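Receptor-like protein kinase ANXUR1 (Arabidopsis thaliana, PDB 6FIG) probably acts as a membrane-bound protein kinase receptor in plant reproduction, with a malectin-like extracellular part. Local coordinates at residues Val225-Ser230 against Glu288-Lys293; Phe233-Gln238 against Asp248-Ala253. All coordinates share one frame; numbering follows the deposited sequence.

Contacts 1 and 2 have centres 10 Å apart, and both belong to the malectin-like region. Along the chain the order is 225-230, 233-238, 248-253 and 288-293, so both segments of contact 2 fall between those of contact 1. Strands 225-228 and 252-255 are antiparallel neighbours and join the two sites. Leu227 N lies 2.8 Å from Ala253 O, a probable hydrogen bond, and Ala229 with Lys251 forms a second backbone pair. Phe289 of contact 1 also packs on the backbone of Tyr250 and Lys251. The nearest atom of its side chain is about 6 Å from the calcium ion bound in contact 2. The surface loop at 288-293 thus packs beside this metal-binding turn.

Contact 1: Val225-Ser230 against Glu288-Lys293; sequences VTLQAS and EFQLSK
Phe289 lays its ring against the end of strand 225-228 and takes the largest share of the buried surface. Ala229 sits over one ring face. Its CB is 4.0 Å from the ring centroid and 24° off the normal, a CH-pi contact. Ala229 N lies over the same face, nearer the rim. At the far end, Phe289 CZ meets Leu227 CB at 3.7 Å. Phe289 CG stands between the backbone N and the carbonyl carbon (chi1 56°), which turns the ring toward the strand. The Leu227 side chain crosses that of Gln290 at about a right angle. Its CD1 touches Gln290 OE1 at 3.3 Å. No direct hydrogen bond joins the segments, but waters do. One donates a hydrogen bond to Gln228 O at 2.7 Å and accepts from Gln290 NE2. Another links Ser230 N to Phe289 O. Glu288 OE2 accepts from Gln290 N through its anti lone pair and from Leu291 N, a nearly straight bond (174°) from above the carboxylate plane. Its OE1 forms a salt bridge with Lys297. The loop follows strand 278-287. It packs Phe289 on Ala253 of strand 252-255, the antiparallel partner of 225-228, and Glu288 on helix 317-321.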
ATOM      1  N   VAL A 225      24.366   8.074  23.794  1.00 35.71           N
ATOM      2  CA  VAL A 225      24.813   6.811  23.231  1.00 36.29           C
ATOM      3  C   VAL A 225      23.614   6.242  22.488  1.00 35.12           C
ATOM      4  O   VAL A 225      22.534   6.071  23.076  1.00 34.21           O
ATOM      5  CB  VAL A 225      25.266   5.857  24.353  1.00 37.14           C
ATOM      6  CG1 VAL A 225      25.387   4.411  23.866  1.00 38.35           C
ATOM      7  CG2 VAL A 225      26.599   6.336  24.929  1.00 38.84           C
ATOM      8  N   THR A 226      23.786   5.954  21.203  1.00 34.45           N
ATOM      9  CA  THR A 226      22.723   5.313  20.447  1.00 33.54           C
ATOM     10  C   THR A 226      22.797   3.800  20.632  1.00 33.94           C
ATOM     11  O   THR A 226      23.886   3.217  20.754  1.00 35.71           O
ATOM     12  CB  THR A 226      22.747   5.731  18.961  1.00 34.32           C
ATOM     13  OG1 THR A 226      24.047   5.521  18.423  1.00 36.33           O
ATOM     14  CG2 THR A 226      22.420   7.201  18.827  1.00 33.63           C
ATOM     15  N   LEU A 227      21.625   3.179  20.704  1.00 32.68           N
ATOM     16  CA  LEU A 227      21.464   1.766  20.968  1.00 34.04           C
ATOM     17  C   LEU A 227      20.681   1.131  19.831  1.00 33.70           C
ATOM     18  O   LEU A 227      19.795   1.761  19.243  1.00 31.27           O
ATOM     19  CB  LEU A 227      20.673   1.554  22.267  1.00 34.29           C
ATOM     20  CG  LEU A 227      21.175   2.255  23.538  1.00 35.17           C
ATOM     21  CD1 LEU A 227      20.120   2.175  24.634  1.00 34.24           C
ATOM     22  CD2 LEU A 227      22.493   1.661  23.992  1.00 37.11           C
ATOM     23  N   GLN A 228      20.982  -0.131  19.546  1.00 34.74           N
ATOM     24  CA  GLN A 228      20.226  -0.898  18.573  1.00 35.85           C
ATOM     25  C   GLN A 228      19.898  -2.270  19.133  1.00 35.36           C
ATOM     26  O   GLN A 228      20.752  -2.921  19.778  1.00 34.61           O
ATOM     27  CB  GLN A 228      21.031  -1.043  17.294  1.00 39.96           C
ATOM     28  CG  GLN A 228      20.207  -1.544  16.126  1.00 42.19           C
ATOM     29  CD  GLN A 228      20.929  -1.333  14.818  1.00 44.90           C
ATOM     30  OE1 GLN A 228      22.087  -1.728  14.671  1.00 50.74           O
ATOM     31  NE2 GLN A 228      20.257  -0.697  13.870  1.00 46.67           N
ATOM     32  N   ALA A 229      18.675  -2.721  18.883  1.00 33.77           N
ATOM     33  CA  ALA A 229      18.234  -4.024  19.343  1.00 34.68           C
ATOM     34  C   ALA A 229      19.016  -5.086  18.598  1.00 38.38           C
ATOM     35  O   ALA A 229      19.511  -4.842  17.500  1.00 38.54           O
ATOM     36  CB  ALA A 229      16.756  -4.218  19.120  1.00 33.72           C
ATOM     37  N   SER A 230      19.114  -6.252  19.219  1.00 40.87           N
ATOM     38  CA  SER A 230      19.864  -7.362  18.652  1.00 45.42           C
ATOM     39  C   SER A 230      19.208  -7.814  17.357  1.00 47.17           C
ATOM     40  O   SER A 230      18.037  -7.512  17.089  1.00 45.60           O
ATOM     41  CB  SER A 230      19.929  -8.529  19.640  1.00 46.85           C
ATOM     42  OG  SER A 230      18.625  -9.038  19.871  1.00 47.31           O
ATOM     43  N   GLU A 288      11.732  -0.844  25.468  1.00 23.33           N
ATOM     44  CA  GLU A 288      12.926  -1.302  26.159  1.00 24.31           C
ATOM     45  C   GLU A 288      13.398  -2.577  25.496  1.00 25.07           C
ATOM     46  O   GLU A 288      12.700  -3.581  25.539  1.00 26.51           O
ATOM     47  CB  GLU A 288      12.646  -1.567  27.643  1.00 24.37           C
ATOM     48  CG  GLU A 288      13.861  -2.070  28.447  1.00 25.49           C
ATOM     49  CD  GLU A 288      15.003  -1.103  28.369  1.00 25.78           C
ATOM     50  OE1 GLU A 288      14.845   0.014  28.897  1.00 26.75           O
ATOM     51  OE2 GLU A 288      16.046  -1.439  27.762  1.00 27.19           O
ATOM     52  N   PHE A 289      14.570  -2.543  24.875  1.00 26.22           N
ATOM     53  CA  PHE A 289      15.112  -3.736  24.216  1.00 27.89           C
ATOM     54  C   PHE A 289      16.428  -4.255  24.804  1.00 30.41           C
ATOM     55  O   PHE A 289      16.989  -5.226  24.297  1.00 32.32           O
ATOM     56  CB  PHE A 289      15.205  -3.543  22.692  1.00 27.91           C
ATOM     57  CG  PHE A 289      16.004  -2.349  22.260  1.00 27.14           C
ATOM     58  CD1 PHE A 289      15.371  -1.238  21.700  1.00 26.41           C
ATOM     59  CD2 PHE A 289      17.397  -2.336  22.372  1.00 28.04           C
ATOM     60  CE1 PHE A 289      16.096  -0.135  21.291  1.00 25.93           C
ATOM     61  CE2 PHE A 289      18.126  -1.230  21.973  1.00 28.18           C
ATOM     62  CZ  PHE A 289      17.476  -0.131  21.418  1.00 27.09           C
ATOM     63  N   GLN A 290      16.896  -3.653  25.893  1.00 31.30           N
ATOM     64  CA  GLN A 290      18.102  -4.152  26.585  1.00 34.25           C
ATOM     65  C   GLN A 290      17.808  -4.722  27.957  1.00 33.60           C
ATOM     66  O   GLN A 290      18.223  -5.836  28.279  1.00 35.20           O
ATOM     67  CB  GLN A 290      19.125  -3.041  26.680  1.00 37.33           C
ATOM     68  CG  GLN A 290      19.628  -2.621  25.314  1.00 41.02           C
ATOM     69  CD  GLN A 290      20.862  -1.761  25.397  1.00 43.93           C
ATOM     70  OE1 GLN A 290      20.870  -0.736  26.086  1.00 46.20           O
ATOM     71  NE2 GLN A 290      21.905  -2.156  24.677  1.00 47.78           N
ATOM     72  N   LEU A 291      17.126  -3.939  28.767  1.00 31.04           N
ATOM     73  CA  LEU A 291      16.792  -4.287  30.142  1.00 30.93           C
ATOM     74  C   LEU A 291      15.536  -5.118  30.186  1.00 30.94           C
ATOM     75  O   LEU A 291      14.854  -5.285  29.170  1.00 30.53           O
ATOM     76  CB  LEU A 291      16.627  -3.014  30.974  1.00 30.08           C
ATOM     77  CG  LEU A 291      17.855  -2.103  30.963  1.00 30.85           C
ATOM     78  CD1 LEU A 291      17.518  -0.738  31.543  1.00 30.36           C
ATOM     79  CD2 LEU A 291      18.991  -2.775  31.723  1.00 32.81           C
ATOM     80  N   SER A 292      15.235  -5.671  31.353  1.00 31.22           N
ATOM     81  CA  SER A 292      14.111  -6.606  31.464  1.00 31.63           C
ATOM     82  C   SER A 292      13.177  -6.428  32.640  1.00 31.11           C
ATOM     83  O   SER A 292      12.139  -7.089  32.677  1.00 31.13           O
ATOM     84  CB  SER A 292      14.625  -8.045  31.446  1.00 34.44           C
ATOM     85  OG  SER A 292      15.417  -8.287  32.573  1.00 36.07           O
ATOM     86  N   LYS A 293      13.523  -5.578  33.605  1.00 30.12           N
ATOM     87  CA  LYS A 293      12.725  -5.460  34.824  1.00 30.01           C
ATOM     88  C   LYS A 293      12.412  -4.015  35.147  1.00 28.18           C
ATOM     89  O   LYS A 293      13.116  -3.095  34.746  1.00 26.60           O
ATOM     90  CB  LYS A 293      13.461  -6.069  36.012  1.00 32.31           C
ATOM     91  CG  LYS A 293      13.761  -7.558  35.901  1.00 34.99           C
ATOM     92  CD  LYS A 293      14.576  -8.032  37.102  1.00 37.42           C
ATOM     93  CE  LYS A 293      16.036  -7.572  36.996  1.00 39.29           C
ATOM     94  NZ  LYS A 293      16.911  -8.033  38.110  1.00 42.39           N
TER
HETATM   95  O   HOH W   1      20.746  -3.877  22.251  1.00 50.44           O
HETATM   96  O   HOH W   2      18.230  -6.307  22.111  1.00 36.19           O

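Contact 2: Phe233-Gln238 against Asp248-Ala253; sequences FRINYQ and DIYKTA. With CA (calcium ion), chain H.
Lys251 reaches over Ile235. From CB, CG lies anti to the carbonyl carbon (chi1 -65°) and meets Ile235 CD1 at 3.7 Å. The rest of the chain runs straight on, which carries CE to 3.6 Å from Phe233 O; CE also touches Ile235 CG1. At the tip, NZ makes a weak bond of 2.9 Å to a water that also accepts from Ile235 N. A second water donates a hydrogen bond to Phe233 O and receives a long, weak bond from NZ. Lys27 of the second subunit packs on this lysine. The backbone around Lys251 is the turn of one of the two calcium sites seen in this malectin-like ectodomain, where a short, weakly bonded helix leads to strand 252-255. Ile249 O binds the calcium ion at 2.5 Å, and Thr252 binds it through both O and OG1. Asn192, Val193 and Asn365 complete the site. The same Ile235 CD1 also packs on Tyr250 CB at 3.8 Å. Tyr250 turns its edge toward the face of Tyr237 in an offset edge-to-face pair, with centroids 6.0 Å apart and planes at 87°. Tyr237 OH lies at the Tyr250 edge and hydrogen-bonds with Ala245 O; Tyr250 OH hydrogen-bonds with His285 ND1.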
ATOM      1  N   PHE A 233      15.531  -9.350  17.085  1.00 49.02           N
ATOM      2  CA  PHE A 233      14.697  -8.896  18.197  1.00 45.76           C
ATOM      3  C   PHE A 233      13.315  -8.562  17.637  1.00 43.45           C
ATOM      4  O   PHE A 233      13.231  -7.881  16.621  1.00 43.55           O
ATOM      5  CB  PHE A 233      15.287  -7.653  18.867  1.00 43.69           C
ATOM      6  CG  PHE A 233      14.588  -7.283  20.143  1.00 41.48           C
ATOM      7  CD1 PHE A 233      14.902  -7.926  21.331  1.00 41.54           C
ATOM      8  CD2 PHE A 233      13.589  -6.329  20.151  1.00 39.78           C
ATOM      9  CE1 PHE A 233      14.250  -7.602  22.510  1.00 40.13           C
ATOM     10  CE2 PHE A 233      12.932  -5.998  21.325  1.00 38.76           C
ATOM     11  CZ  PHE A 233      13.256  -6.645  22.503  1.00 38.98           C
ATOM     12  N   ARG A 234      12.251  -9.037  18.297  1.00 42.07           N
ATOM     13  CA  ARG A 234      10.885  -8.814  17.834  1.00 42.26           C
ATOM     14  C   ARG A 234      10.214  -7.762  18.715  1.00 38.13           C
ATOM     15  O   ARG A 234      10.339  -7.784  19.952  1.00 38.87           O
ATOM     16  CB  ARG A 234      10.039 -10.105  17.795  1.00 46.13           C
ATOM     17  CG  ARG A 234       8.733  -9.916  17.013  1.00 48.39           C
ATOM     18  CD  ARG A 234       7.863 -11.166  16.875  1.00 51.29           C
ATOM     19  NE  ARG A 234       6.475 -10.819  16.513  1.00 52.16           N
ATOM     20  CZ  ARG A 234       6.044 -10.449  15.297  1.00 52.73           C
ATOM     21  NH1 ARG A 234       6.880 -10.368  14.259  1.00 53.32           N
ATOM     22  NH2 ARG A 234       4.752 -10.152  15.106  1.00 52.31           N
ATOM     23  N   ILE A 235       9.555  -6.819  18.052  1.00 34.85           N
ATOM     24  CA  ILE A 235       8.730  -5.821  18.706  1.00 32.23           C
ATOM     25  C   ILE A 235       7.351  -6.442  18.865  1.00 31.99           C
ATOM     26  O   ILE A 235       6.700  -6.801  17.880  1.00 33.14           O
ATOM     27  CB  ILE A 235       8.646  -4.511  17.895  1.00 31.12           C
ATOM     28  CG1 ILE A 235      10.062  -3.945  17.609  1.00 31.07           C
ATOM     29  CG2 ILE A 235       7.766  -3.490  18.620  1.00 29.94           C
ATOM     30  CD1 ILE A 235      10.922  -3.689  18.844  1.00 30.33           C
ATOM     31  N   ASN A 236       6.904  -6.530  20.104  1.00 30.74           N
ATOM     32  CA  ASN A 236       5.653  -7.161  20.463  1.00 31.34           C
ATOM     33  C   ASN A 236       4.560  -6.119  20.720  1.00 29.57           C
ATOM     34  O   ASN A 236       4.365  -5.655  21.837  1.00 28.76           O
ATOM     35  CB  ASN A 236       5.896  -8.017  21.711  1.00 33.71           C
ATOM     36  CG  ASN A 236       4.657  -8.714  22.191  1.00 35.85           C
ATOM     37  OD1 ASN A 236       3.668  -8.812  21.466  1.00 38.44           O
ATOM     38  ND2 ASN A 236       4.707  -9.211  23.445  1.00 38.05           N
ATOM     39  N   TYR A 237       3.835  -5.750  19.670  1.00 28.96           N
ATOM     40  CA  TYR A 237       2.872  -4.654  19.777  1.00 28.11           C
ATOM     41  C   TYR A 237       1.685  -4.870  20.739  1.00 30.28           C
ATOM     42  O   TYR A 237       1.108  -3.900  21.203  1.00 30.10           O
ATOM     43  CB  TYR A 237       2.317  -4.291  18.384  1.00 27.18           C
ATOM     44  CG  TYR A 237       3.252  -3.454  17.524  1.00 25.91           C
ATOM     45  CD1 TYR A 237       4.335  -4.025  16.871  1.00 26.17           C
ATOM     46  CD2 TYR A 237       3.022  -2.098  17.331  1.00 24.89           C
ATOM     47  CE1 TYR A 237       5.181  -3.258  16.081  1.00 26.19           C
ATOM     48  CE2 TYR A 237       3.860  -1.317  16.532  1.00 23.82           C
ATOM     49  CZ  TYR A 237       4.922  -1.917  15.887  1.00 24.64           C
ATOM     50  OH  TYR A 237       5.738  -1.150  15.094  1.00 26.04           O
ATOM     51  N   GLN A 238       1.288  -6.119  20.972  1.00 33.73           N
ATOM     52  CA  GLN A 238       0.072  -6.431  21.760  1.00 36.15           C
ATOM     53  C   GLN A 238      -1.166  -5.731  21.153  1.00 36.21           C
ATOM     54  O   GLN A 238      -1.456  -5.963  19.993  1.00 36.22           O
ATOM     55  CB  GLN A 238       0.265  -6.124  23.254  1.00 37.36           C
ATOM     56  CG  GLN A 238       1.303  -6.990  23.925  1.00 39.23           C
ATOM     57  CD  GLN A 238       1.302  -6.827  25.452  1.00 40.98           C
ATOM     58  OE1 GLN A 238       1.089  -5.722  25.985  1.00 43.10           O
ATOM     59  NE2 GLN A 238       1.551  -7.923  26.153  1.00 43.47           N
ATOM     60  N   ASP A 248      10.871  -0.526  13.188  1.00 27.02           N
ATOM     61  CA  ASP A 248      12.230  -0.002  13.227  1.00 28.71           C
ATOM     62  C   ASP A 248      12.418   1.194  14.150  1.00 27.06           C
ATOM     63  O   ASP A 248      13.529   1.361  14.675  1.00 28.43           O
ATOM     64  CB  ASP A 248      12.778   0.268  11.819  1.00 31.11           C
ATOM     65  CG  ASP A 248      13.348  -1.008  11.149  1.00 34.77           C
ATOM     66  OD1 ASP A 248      13.540  -2.069  11.797  1.00 38.32           O
ATOM     67  OD2 ASP A 248      13.632  -0.970   9.947  1.00 37.75           O
ATOM     68  N   ILE A 249      11.373   1.993  14.397  1.00 25.11           N
ATOM     69  CA  ILE A 249      11.460   3.067  15.383  1.00 24.70           C
ATOM     70  C   ILE A 249      11.833   2.485  16.746  1.00 24.56           C
ATOM     71  O   ILE A 249      12.734   3.003  17.440  1.00 23.46           O
ATOM     72  CB  ILE A 249      10.105   3.821  15.515  1.00 25.20           C
ATOM     73  CG1 ILE A 249       9.839   4.621  14.235  1.00 26.76           C
ATOM     74  CG2 ILE A 249      10.027   4.680  16.777  1.00 25.73           C
ATOM     75  CD1 ILE A 249      10.809   5.746  13.985  1.00 28.28           C
ATOM     76  N   TYR A 250      11.147   1.413  17.111  1.00 23.67           N
ATOM     77  CA  TYR A 250      11.282   0.809  18.439  1.00 23.94           C
ATOM     78  C   TYR A 250      12.564   0.003  18.604  1.00 24.95           C
ATOM     79  O   TYR A 250      12.978  -0.246  19.739  1.00 24.86           O
ATOM     80  CB  TYR A 250      10.025  -0.009  18.744  1.00 23.55           C
ATOM     81  CG  TYR A 250       8.789   0.848  18.754  1.00 22.30           C
ATOM     82  CD1 TYR A 250       8.617   1.839  19.707  1.00 21.54           C
ATOM     83  CD2 TYR A 250       7.813   0.716  17.777  1.00 22.26           C
ATOM     84  CE1 TYR A 250       7.497   2.637  19.719  1.00 20.94           C
ATOM     85  CE2 TYR A 250       6.676   1.509  17.785  1.00 21.59           C
ATOM     86  CZ  TYR A 250       6.540   2.497  18.726  1.00 21.16           C
ATOM     87  OH  TYR A 250       5.424   3.295  18.751  1.00 21.12           O
ATOM     88  N   LYS A 251      13.221  -0.363  17.499  1.00 25.93           N
ATOM     89  CA  LYS A 251      14.474  -1.139  17.563  1.00 27.48           C
ATOM     90  C   LYS A 251      15.745  -0.297  17.730  1.00 26.92           C
ATOM     91  O   LYS A 251      16.857  -0.852  17.806  1.00 28.22           O
ATOM     92  CB  LYS A 251      14.612  -2.040  16.323  1.00 30.12           C
ATOM     93  CG  LYS A 251      13.547  -3.110  16.266  1.00 31.70           C
ATOM     94  CD  LYS A 251      13.603  -3.921  14.969  1.00 34.78           C
ATOM     95  CE  LYS A 251      12.407  -4.860  14.889  1.00 36.99           C
ATOM     96  NZ  LYS A 251      12.333  -5.633  13.603  1.00 40.19           N
ATOM     97  N   THR A 252      15.608   1.028  17.758  1.00 25.02           N
ATOM     98  CA  THR A 252      16.721   1.905  18.059  1.00 25.18           C
ATOM     99  C   THR A 252      16.308   2.938  19.088  1.00 23.80           C
ATOM    100  O   THR A 252      15.150   3.338  19.159  1.00 22.06           O
ATOM    101  CB  THR A 252      17.253   2.645  16.829  1.00 26.31           C
ATOM    102  OG1 THR A 252      16.179   3.372  16.233  1.00 25.15           O
ATOM    103  CG2 THR A 252      17.878   1.663  15.820  1.00 28.22           C
ATOM    104  N   ALA A 253      17.290   3.421  19.839  1.00 24.26           N
ATOM    105  CA  ALA A 253      17.048   4.456  20.833  1.00 23.72           C
ATOM    106  C   ALA A 253      18.285   5.314  21.040  1.00 24.45           C
ATOM    107  O   ALA A 253      19.414   4.922  20.702  1.00 26.18           O
ATOM    108  CB  ALA A 253      16.616   3.820  22.161  1.00 23.52           C
TER
HETATM  109 CA    CA H 501      14.482   4.741  17.316  1.00 30.68          CA
HETATM  110  O   HOH W   3      15.141  -7.051  14.926  1.00 50.61           O
HETATM  111  O   HOH W   4       9.863  -6.623  14.837  1.00 33.37           O